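Local coordinates for 432aa long hypothetical deoxyribodipyrimidine photolyase (Sulfolobus tokodaii, PDB 2E0I), which probably repairs UV-damaged DNA as a light-driven, FAD-dependent pyrimidine-dimer photolyase, with a second bound FAD that may harvest light for the reaction, at residues A[128-133]-A[243-248]; A[138-143]-A[247-252]. All blocks are in the same frame, centred on the assembly; numbering follows the deposited sequence.

Contact 1: A[128-133]-A[243-248]; sequences LLTPKS and ELYWRD. With FAD (flavin-adenine dinucleotide), chain E.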
loop_
_atom_site.group_PDB
_atom_site.type_symbol
_atom_site.label_atom_id
_atom_site.label_comp_id
_atom_site.label_asym_id
_atom_site.label_seq_id
_atom_site.Cartn_x
_atom_site.Cartn_y
_atom_site.Cartn_z
ATOM N N LEU A 128 3.594 2.595 -12.867
ATOM C CA LEU A 128 2.969 1.417 -13.480
ATOM C C LEU A 128 3.915 0.567 -14.323
ATOM O O LEU A 128 4.906 1.044 -14.882
ATOM C CB LEU A 128 1.771 1.835 -14.344
ATOM C CG LEU A 128 0.613 2.580 -13.676
ATOM C CD1 LEU A 128 -0.163 3.301 -14.746
ATOM C CD2 LEU A 128 -0.288 1.633 -12.892
ATOM N N LEU A 129 3.582 -0.709 -14.408
ATOM C CA LEU A 129 4.349 -1.667 -15.176
ATOM C C LEU A 129 3.889 -1.567 -16.629
ATOM O O LEU A 129 4.640 -1.866 -17.554
ATOM C CB LEU A 129 4.061 -3.059 -14.634
ATOM C CG LEU A 129 5.094 -4.171 -14.744
ATOM C CD1 LEU A 129 6.400 -3.745 -14.111
ATOM C CD2 LEU A 129 4.541 -5.396 -14.041
ATOM N N THR A 130 2.650 -1.119 -16.814
ATOM C CA THR A 130 2.041 -0.997 -18.138
ATOM C C THR A 130 1.511 0.416 -18.419
ATOM O O THR A 130 1.156 1.150 -17.493
ATOM C CB THR A 130 0.851 -1.995 -18.275
ATOM O OG1 THR A 130 -0.198 -1.618 -17.378
ATOM C CG2 THR A 130 1.283 -3.399 -17.904
ATOM N N PRO A 131 1.449 0.813 -19.704
ATOM C CA PRO A 131 0.954 2.138 -20.108
ATOM C C PRO A 131 -0.519 2.277 -19.733
ATOM O O PRO A 131 -1.317 1.375 -20.008
ATOM C CB PRO A 131 1.159 2.133 -21.613
ATOM C CG PRO A 131 2.343 1.250 -21.780
ATOM C CD PRO A 131 2.018 0.108 -20.861
ATOM N N LYS A 132 -0.889 3.399 -19.125
ATOM C CA LYS A 132 -2.270 3.560 -18.700
ATOM C C LYS A 132 -3.318 3.564 -19.799
ATOM O O LYS A 132 -4.482 3.247 -19.543
ATOM C CB LYS A 132 -2.429 4.809 -17.832
ATOM C CG LYS A 132 -2.107 6.110 -18.499
ATOM C CD LYS A 132 -2.431 7.239 -17.553
ATOM C CE LYS A 132 -2.057 8.583 -18.137
ATOM N NZ LYS A 132 -2.454 9.683 -17.220
ATOM N N SER A 133 -2.924 3.915 -21.019
ATOM C CA SER A 133 -3.884 3.935 -22.117
ATOM C C SER A 133 -4.437 2.533 -22.380
ATOM O O SER A 133 -5.546 2.381 -22.892
ATOM C CB SER A 133 -3.226 4.453 -23.387
ATOM O OG SER A 133 -2.330 3.488 -23.891
ATOM N N GLU A 243 1.012 -11.597 -9.831
ATOM C CA GLU A 243 0.566 -10.837 -8.682
ATOM C C GLU A 243 1.089 -9.411 -8.716
ATOM O O GLU A 243 0.466 -8.495 -8.197
ATOM C CB GLU A 243 0.935 -11.567 -7.384
ATOM C CG GLU A 243 -0.216 -12.482 -6.928
ATOM C CD GLU A 243 0.116 -13.377 -5.747
ATOM O OE1 GLU A 243 0.685 -12.872 -4.742
ATOM O OE2 GLU A 243 -0.213 -14.589 -5.826
ATOM N N LEU A 244 2.222 -9.214 -9.363
ATOM C CA LEU A 244 2.786 -7.881 -9.475
ATOM C C LEU A 244 1.821 -7.040 -10.300
ATOM O O LEU A 244 1.646 -5.844 -10.063
ATOM C CB LEU A 244 4.136 -7.953 -10.178
ATOM C CG LEU A 244 5.211 -6.971 -9.737
ATOM C CD1 LEU A 244 5.411 -7.050 -8.225
ATOM C CD2 LEU A 244 6.498 -7.322 -10.448
ATOM N N TYR A 245 1.189 -7.682 -11.278
ATOM C CA TYR A 245 0.244 -7.011 -12.162
ATOM C C TYR A 245 -1.033 -6.608 -11.436
ATOM O O TYR A 245 -1.802 -5.795 -11.944
ATOM C CB TYR A 245 -0.073 -7.905 -13.374
ATOM C CG TYR A 245 0.879 -7.710 -14.544
ATOM C CD1 TYR A 245 0.803 -6.572 -15.341
ATOM C CD2 TYR A 245 1.877 -8.652 -14.834
ATOM C CE1 TYR A 245 1.692 -6.362 -16.395
ATOM C CE2 TYR A 245 2.779 -8.461 -15.889
ATOM C CZ TYR A 245 2.684 -7.305 -16.668
ATOM O OH TYR A 245 3.585 -7.063 -17.701
ATOM N N TRP A 246 -1.268 -7.157 -10.248
ATOM C CA TRP A 246 -2.464 -6.779 -9.503
ATOM C C TRP A 246 -2.360 -5.355 -8.983
ATOM O O TRP A 246 -3.368 -4.720 -8.678
ATOM C CB TRP A 246 -2.720 -7.721 -8.336
ATOM C CG TRP A 246 -3.580 -8.889 -8.703
ATOM C CD1 TRP A 246 -3.163 -10.142 -9.020
ATOM C CD2 TRP A 246 -5.008 -8.909 -8.788
ATOM N NE1 TRP A 246 -4.241 -10.946 -9.293
ATOM C CE2 TRP A 246 -5.386 -10.212 -9.156
ATOM C CE3 TRP A 246 -6.003 -7.951 -8.587
ATOM C CZ2 TRP A 246 -6.720 -10.585 -9.327
ATOM C CZ3 TRP A 246 -7.330 -8.323 -8.757
ATOM C CH2 TRP A 246 -7.675 -9.628 -9.123
ATOM N N ARG A 247 -1.133 -4.860 -8.877
ATOM C CA ARG A 247 -0.905 -3.500 -8.438
ATOM C C ARG A 247 -1.374 -2.542 -9.515
ATOM O O ARG A 247 -2.052 -1.553 -9.234
ATOM C CB ARG A 247 0.571 -3.257 -8.219
ATOM C CG ARG A 247 1.134 -3.964 -7.054
ATOM C CD ARG A 247 2.188 -3.089 -6.451
ATOM N NE ARG A 247 2.189 -3.326 -5.027
ATOM C CZ ARG A 247 2.068 -2.415 -4.070
ATOM N NH1 ARG A 247 1.931 -1.112 -4.296
ATOM N NH2 ARG A 247 2.061 -2.854 -2.845
ATOM N N ASP A 248 -0.979 -2.824 -10.753
ATOM C CA ASP A 248 -1.362 -1.987 -11.882
ATOM C C ASP A 248 -2.874 -2.006 -12.036
ATOM O O ASP A 248 -3.502 -0.956 -12.228
ATOM C CB ASP A 248 -0.725 -2.501 -13.172
ATOM C CG ASP A 248 0.690 -1.992 -13.380
ATOM O OD1 ASP A 248 1.540 -2.151 -12.469
ATOM O OD2 ASP A 248 0.953 -1.441 -14.473
HETATM P PA FAD E . 3.712 -11.485 -1.426
HETATM O O1A FAD E . 5.100 -11.877 -1.090
HETATM O O2A FAD E . 2.658 -12.410 -1.897
HETATM O O5B FAD E . 4.093 -10.811 -2.838
HETATM C C5B FAD E . 3.144 -10.699 -3.900
HETATM C C4B FAD E . 3.241 -9.314 -4.543
HETATM O O4B FAD E . 2.287 -9.160 -5.607
HETATM C C3B FAD E . 2.923 -8.241 -3.500
HETATM O O3B FAD E . 4.152 -7.766 -2.942
HETATM C C2B FAD E . 2.340 -7.146 -4.390
HETATM O O2B FAD E . 3.389 -6.502 -5.114
HETATM C C1B FAD E . 1.489 -7.994 -5.336
HETATM N N9A FAD E . 0.212 -8.411 -4.710
HETATM C C8A FAD E . -0.046 -9.571 -4.110
HETATM N N7A FAD E . -1.329 -9.616 -3.756
HETATM C C5A FAD E . -1.895 -8.472 -4.130
HETATM C C6A FAD E . -3.175 -7.935 -4.039
HETATM N N6A FAD E . -4.168 -8.628 -3.491
HETATM N N1A FAD E . -3.402 -6.705 -4.522
HETATM C C2A FAD E . -2.439 -5.994 -5.084
HETATM N N3A FAD E . -1.212 -6.475 -5.193
HETATM C C4A FAD E . -0.911 -7.698 -4.731
HETATM N N1 FAD E . -1.089 -4.176 -0.737
HETATM C C2 FAD E . -0.436 -2.940 -0.651
HETATM O O2 FAD E . 0.683 -2.787 -1.136
HETATM N N3 FAD E . -1.035 -1.880 0.041
HETATM C C4 FAD E . -2.282 -2.071 0.649
HETATM O O4 FAD E . -2.834 -1.124 1.207
HETATM C C4X FAD E . -2.918 -3.305 0.574
HETATM N N5 FAD E . -4.121 -3.504 1.261
HETATM C C5X FAD E . -4.785 -4.735 1.180
HETATM C C6 FAD E . -5.988 -4.902 1.858
HETATM C C7 FAD E . -6.676 -6.107 1.757
HETATM C C7M FAD E . -8.012 -6.253 2.488
HETATM C C8 FAD E . -6.153 -7.143 0.984
HETATM C C8M FAD E . -6.901 -8.470 0.831
HETATM C C9 FAD E . -4.948 -6.965 0.311
HETATM C C9A FAD E . -4.256 -5.760 0.396
HETATM N N10 FAD E . -3.047 -5.560 -0.296
HETATM C C10 FAD E . -2.334 -4.363 -0.120
HETATM C "C1'" FAD E . -2.504 -6.624 -1.179
HETATM C "C2'" FAD E . -1.545 -7.649 -0.567
HETATM O "O2'" FAD E . -2.128 -8.251 0.591
HETATM C "C3'" FAD E . -0.184 -7.043 -0.217
HETATM O "O3'" FAD E . 0.360 -6.402 -1.374
HETATM C "C4'" FAD E . 0.800 -8.120 0.247
HETATM O "O4'" FAD E . 0.269 -8.821 1.375
HETATM C "C5'" FAD E . 2.149 -7.504 0.625
HETATM O "O5'" FAD E . 3.039 -8.494 1.155
HETATM P P FAD E . 4.129 -9.231 0.228
HETATM O O1P FAD E . 4.871 -8.191 -0.519
HETATM O O2P FAD E . 4.896 -10.146 1.102
HETATM O O3P FAD E . 3.227 -10.077 -0.808
#
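Helix 238-256 of the helical FAD-binding part of a photolyase is tied here to the loop after strand 120-124 by the carboxylate of Asp248, which collects the backbone N-H groups of Leu129 and Thr130. The first of these is shared: Leu129 N lies 2.7 Å from Asp248 OD2 and 3.2 Å from Asp248 OD1, both met on their syn sides, and the longer branch is the straighter one (N-H...O 159° against 134°). Thr130 N reaches Asp248 OD2 almost head-on, in line with the C-O bond, at 2.9 Å. The hydroxyl of the same threonine is a third donor, with Thr130 OG1 3.1 Å from Asp248 OD2 on its anti side and somewhat out of the carboxylate plane; chi1 of 66° sets OG1 between the backbone N and the carbonyl carbon, on the side of the oxygen that Thr130 N also reaches. So many donors on one buried oxygen would probably favour an ionised carboxylate. Leu128 covers this group with its CB and CD2.

One turn back along the helix, Leu129 CD2 sits over a face of the Tyr245 ring, 3.8 Å from the centroid, a CH-pi contact, while Thr130 CG2 meets the ring edge at CE1. Arg247 leads the other way: Arg247 NE makes a weak hydrogen bond, 3.4 Å, to FAD O2B. A helix bonded to this loop on one side and lining the FAD pocket on another is consistent with the two-domain photolyase fold.

Contact 2: A[138-143]-A[247-252]; sequences RNFTSF and RDFFTL. With FAD (flavin-adenine dinucleotide), chain E.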
loop_
_atom_site.group_PDB
_atom_site.type_symbol
_atom_site.label_atom_id
_atom_site.label_comp_id
_atom_site.label_asym_id
_atom_site.label_seq_id
_atom_site.Cartn_x
_atom_site.Cartn_y
_atom_site.Cartn_z
ATOM N N ARG A 138 -12.889 -5.356 -17.519
ATOM C CA ARG A 138 -13.853 -5.623 -16.452
ATOM C C ARG A 138 -13.200 -6.259 -15.231
ATOM O O ARG A 138 -13.334 -5.765 -14.112
ATOM C CB ARG A 138 -14.989 -6.539 -16.960
ATOM C CG ARG A 138 -14.540 -7.937 -17.427
ATOM C CD ARG A 138 -15.719 -8.832 -17.878
ATOM N NE ARG A 138 -15.278 -10.126 -18.424
ATOM C CZ ARG A 138 -14.598 -10.292 -19.566
ATOM N NH1 ARG A 138 -14.247 -11.512 -19.957
ATOM N NH2 ARG A 138 -14.273 -9.249 -20.328
ATOM N N ASN A 139 -12.489 -7.356 -15.465
ATOM C CA ASN A 139 -11.822 -8.091 -14.402
ATOM C C ASN A 139 -10.318 -8.210 -14.640
ATOM O O ASN A 139 -9.797 -7.831 -15.695
ATOM C CB ASN A 139 -12.429 -9.485 -14.285
ATOM C CG ASN A 139 -12.261 -10.304 -15.552
ATOM O OD1 ASN A 139 -12.472 -11.511 -15.547
ATOM N ND2 ASN A 139 -11.885 -9.651 -16.644
ATOM N N PHE A 140 -9.628 -8.763 -13.651
ATOM C CA PHE A 140 -8.190 -8.918 -13.729
ATOM C C PHE A 140 -7.678 -9.880 -14.797
ATOM O O PHE A 140 -6.736 -9.553 -15.530
ATOM C CB PHE A 140 -7.640 -9.368 -12.378
ATOM C CG PHE A 140 -6.154 -9.594 -12.381
ATOM C CD1 PHE A 140 -5.273 -8.518 -12.455
ATOM C CD2 PHE A 140 -5.633 -10.880 -12.375
ATOM C CE1 PHE A 140 -3.902 -8.727 -12.530
ATOM C CE2 PHE A 140 -4.265 -11.097 -12.449
ATOM C CZ PHE A 140 -3.398 -10.023 -12.528
ATOM N N THR A 141 -8.282 -11.064 -14.879
ATOM C CA THR A 141 -7.818 -12.072 -15.829
ATOM C C THR A 141 -7.847 -11.556 -17.257
ATOM O O THR A 141 -6.941 -11.824 -18.038
ATOM C CB THR A 141 -8.636 -13.390 -15.719
ATOM O OG1 THR A 141 -9.833 -13.269 -16.483
ATOM C CG2 THR A 141 -9.007 -13.683 -14.261
ATOM N N SER A 142 -8.883 -10.802 -17.591
ATOM C CA SER A 142 -9.005 -10.237 -18.928
ATOM C C SER A 142 -7.835 -9.268 -19.149
ATOM O O SER A 142 -7.152 -9.315 -20.174
ATOM C CB SER A 142 -10.348 -9.501 -19.050
ATOM O OG SER A 142 -10.468 -8.816 -20.285
ATOM N N PHE A 143 -7.617 -8.404 -18.157
ATOM C CA PHE A 143 -6.554 -7.394 -18.154
ATOM C C PHE A 143 -5.155 -7.978 -18.319
ATOM O O PHE A 143 -4.381 -7.545 -19.175
ATOM C CB PHE A 143 -6.619 -6.602 -16.841
ATOM C CG PHE A 143 -5.462 -5.674 -16.629
ATOM C CD1 PHE A 143 -5.303 -4.545 -17.424
ATOM C CD2 PHE A 143 -4.518 -5.941 -15.643
ATOM C CE1 PHE A 143 -4.216 -3.692 -17.242
ATOM C CE2 PHE A 143 -3.425 -5.098 -15.449
ATOM C CZ PHE A 143 -3.272 -3.972 -16.248
ATOM N N ARG A 247 -1.133 -4.860 -8.877
ATOM C CA ARG A 247 -0.905 -3.500 -8.438
ATOM C C ARG A 247 -1.374 -2.542 -9.515
ATOM O O ARG A 247 -2.052 -1.553 -9.234
ATOM C CB ARG A 247 0.571 -3.257 -8.219
ATOM C CG ARG A 247 1.134 -3.964 -7.054
ATOM C CD ARG A 247 2.188 -3.089 -6.451
ATOM N NE ARG A 247 2.189 -3.326 -5.027
ATOM C CZ ARG A 247 2.068 -2.415 -4.070
ATOM N NH1 ARG A 247 1.931 -1.112 -4.296
ATOM N NH2 ARG A 247 2.061 -2.854 -2.845
ATOM N N ASP A 248 -0.979 -2.824 -10.753
ATOM C CA ASP A 248 -1.362 -1.987 -11.882
ATOM C C ASP A 248 -2.874 -2.006 -12.036
ATOM O O ASP A 248 -3.502 -0.956 -12.228
ATOM C CB ASP A 248 -0.725 -2.501 -13.172
ATOM C CG ASP A 248 0.690 -1.992 -13.380
ATOM O OD1 ASP A 248 1.540 -2.151 -12.469
ATOM O OD2 ASP A 248 0.953 -1.441 -14.473
ATOM N N PHE A 249 -3.458 -3.200 -11.944
ATOM C CA PHE A 249 -4.890 -3.334 -12.102
ATOM C C PHE A 249 -5.698 -2.461 -11.156
ATOM O O PHE A 249 -6.564 -1.696 -11.588
ATOM C CB PHE A 249 -5.328 -4.774 -11.914
ATOM C CG PHE A 249 -6.789 -4.979 -12.157
ATOM C CD1 PHE A 249 -7.312 -4.881 -13.444
ATOM C CD2 PHE A 249 -7.659 -5.196 -11.095
ATOM C CE1 PHE A 249 -8.679 -4.990 -13.671
ATOM C CE2 PHE A 249 -9.034 -5.306 -11.310
ATOM C CZ PHE A 249 -9.545 -5.201 -12.599
ATOM N N PHE A 250 -5.437 -2.577 -9.862
ATOM C CA PHE A 250 -6.186 -1.782 -8.907
ATOM C C PHE A 250 -5.915 -0.287 -9.019
ATOM O O PHE A 250 -6.823 0.522 -8.845
ATOM C CB PHE A 250 -5.924 -2.266 -7.490
ATOM C CG PHE A 250 -6.672 -3.524 -7.131
ATOM C CD1 PHE A 250 -8.040 -3.624 -7.356
ATOM C CD2 PHE A 250 -6.013 -4.598 -6.542
ATOM C CE1 PHE A 250 -8.741 -4.774 -7.004
ATOM C CE2 PHE A 250 -6.713 -5.755 -6.183
ATOM C CZ PHE A 250 -8.080 -5.841 -6.417
ATOM N N THR A 251 -4.679 0.080 -9.323
ATOM C CA THR A 251 -4.312 1.485 -9.482
ATOM C C THR A 251 -5.104 2.092 -10.639
ATOM O O THR A 251 -5.739 3.139 -10.483
ATOM C CB THR A 251 -2.802 1.629 -9.785
ATOM O OG1 THR A 251 -2.055 1.231 -8.633
ATOM C CG2 THR A 251 -2.450 3.060 -10.175
ATOM N N LEU A 252 -5.053 1.429 -11.799
ATOM C CA LEU A 252 -5.759 1.880 -12.996
ATOM C C LEU A 252 -7.271 1.836 -12.790
ATOM O O LEU A 252 -7.997 2.718 -13.240
ATOM C CB LEU A 252 -5.354 1.016 -14.189
ATOM C CG LEU A 252 -3.934 1.283 -14.689
ATOM C CD1 LEU A 252 -3.620 0.360 -15.841
ATOM C CD2 LEU A 252 -3.805 2.734 -15.131
HETATM P PA FAD E . 3.712 -11.485 -1.426
HETATM O O1A FAD E . 5.100 -11.877 -1.090
HETATM O O2A FAD E . 2.658 -12.410 -1.897
HETATM O O5B FAD E . 4.093 -10.811 -2.838
HETATM C C5B FAD E . 3.144 -10.699 -3.900
HETATM C C4B FAD E . 3.241 -9.314 -4.543
HETATM O O4B FAD E . 2.287 -9.160 -5.607
HETATM C C3B FAD E . 2.923 -8.241 -3.500
HETATM O O3B FAD E . 4.152 -7.766 -2.942
HETATM C C2B FAD E . 2.340 -7.146 -4.390
HETATM O O2B FAD E . 3.389 -6.502 -5.114
HETATM C C1B FAD E . 1.489 -7.994 -5.336
HETATM N N9A FAD E . 0.212 -8.411 -4.710
HETATM C C8A FAD E . -0.046 -9.571 -4.110
HETATM N N7A FAD E . -1.329 -9.616 -3.756
HETATM C C5A FAD E . -1.895 -8.472 -4.130
HETATM C C6A FAD E . -3.175 -7.935 -4.039
HETATM N N6A FAD E . -4.168 -8.628 -3.491
HETATM N N1A FAD E . -3.402 -6.705 -4.522
HETATM C C2A FAD E . -2.439 -5.994 -5.084
HETATM N N3A FAD E . -1.212 -6.475 -5.193
HETATM C C4A FAD E . -0.911 -7.698 -4.731
HETATM N N1 FAD E . -1.089 -4.176 -0.737
HETATM C C2 FAD E . -0.436 -2.940 -0.651
HETATM O O2 FAD E . 0.683 -2.787 -1.136
HETATM N N3 FAD E . -1.035 -1.880 0.041
HETATM C C4 FAD E . -2.282 -2.071 0.649
HETATM O O4 FAD E . -2.834 -1.124 1.207
HETATM C C4X FAD E . -2.918 -3.305 0.574
HETATM N N5 FAD E . -4.121 -3.504 1.261
HETATM C C5X FAD E . -4.785 -4.735 1.180
HETATM C C6 FAD E . -5.988 -4.902 1.858
HETATM C C7 FAD E . -6.676 -6.107 1.757
HETATM C C7M FAD E . -8.012 -6.253 2.488
HETATM C C8 FAD E . -6.153 -7.143 0.984
HETATM C C8M FAD E . -6.901 -8.470 0.831
HETATM C C9 FAD E . -4.948 -6.965 0.311
HETATM C C9A FAD E . -4.256 -5.760 0.396
HETATM N N10 FAD E . -3.047 -5.560 -0.296
HETATM C C10 FAD E . -2.334 -4.363 -0.120
HETATM C "C1'" FAD E . -2.504 -6.624 -1.179
HETATM C "C2'" FAD E . -1.545 -7.649 -0.567
HETATM O "O2'" FAD E . -2.128 -8.251 0.591
HETATM C "C3'" FAD E . -0.184 -7.043 -0.217
HETATM O "O3'" FAD E . 0.360 -6.402 -1.374
HETATM C "C4'" FAD E . 0.800 -8.120 0.247
HETATM O "O4'" FAD E . 0.269 -8.821 1.375
HETATM C "C5'" FAD E . 2.149 -7.504 0.625
HETATM O "O5'" FAD E . 3.039 -8.494 1.155
HETATM P P FAD E . 4.129 -9.231 0.228
HETATM O O1P FAD E . 4.871 -8.191 -0.519
HETATM O O2P FAD E . 4.896 -10.146 1.102
HETATM O O3P FAD E . 3.227 -10.077 -0.808
#
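Phe249 is the centre of an aromatic cluster that seats the start of helix 140-147 against helix 238-256, with no hydrogen bond between the two segments. Among the rings, Phe140 turns its edge toward the face of Phe249 in an offset edge-to-face pair, centroids 5.8 Å apart and planes at 82°; its CD1 is the atom that comes down near the CB and CG of Phe249. Phe143 lies obliquely to the same ring, planes at 49°, with Phe143 CD2 3.7 Å from Phe249 CD1. Both partners belong to further aromatic pairs: Phe140 stacks on Trp246, and Phe143 meets His137 edge-to-face.

With CG anti to the backbone N (chi1 -176°), the Phe249 ring reaches the backbone where the shorter helix begins: Phe140 CA lies over one face, and Phe249 CZ is 3.7 Å from Phe140 N. With an alanine at this position, Phe140 and Phe143 would probably lose the ring they both pack on, leaving a gap between the helices. The one leucine contact is longer, with Phe143 CE1 4.3 Å from Leu252 CD1.

Within the longer helix, Thr251 OG1 and Thr251 N reach Arg247 O from opposite faces of its plane, the hydroxyl at 2.8 Å. Toward the cofactor, the edge of the Phe250 ring faces the adenine, its CE2 3.8 Å from FAD N1A. The whole is helix-to-helix aromatic packing beside the FAD pocket of a photolyase.

In the fold
Contacts 1 and 2 are neighbours on helix 238-256, their centres 7 Å apart, and share Arg247 and Asp248. The first joins the helix by polar bonds to the loop after strand 120-124, the second by aromatic packing to helix 140-147, which follows that loop. They also touch directly: Leu252 CD2 is 3.7 Å from Leu128 CD1, and the stacked rings of Trp246 and Phe140 bridge them elsewhere. Both include residues of one FAD pocket, reaching the adenine and its ribose. The other FAD, possibly the light-harvesting one, lies about 12 Å from the side chain of Leu128 in contact 1.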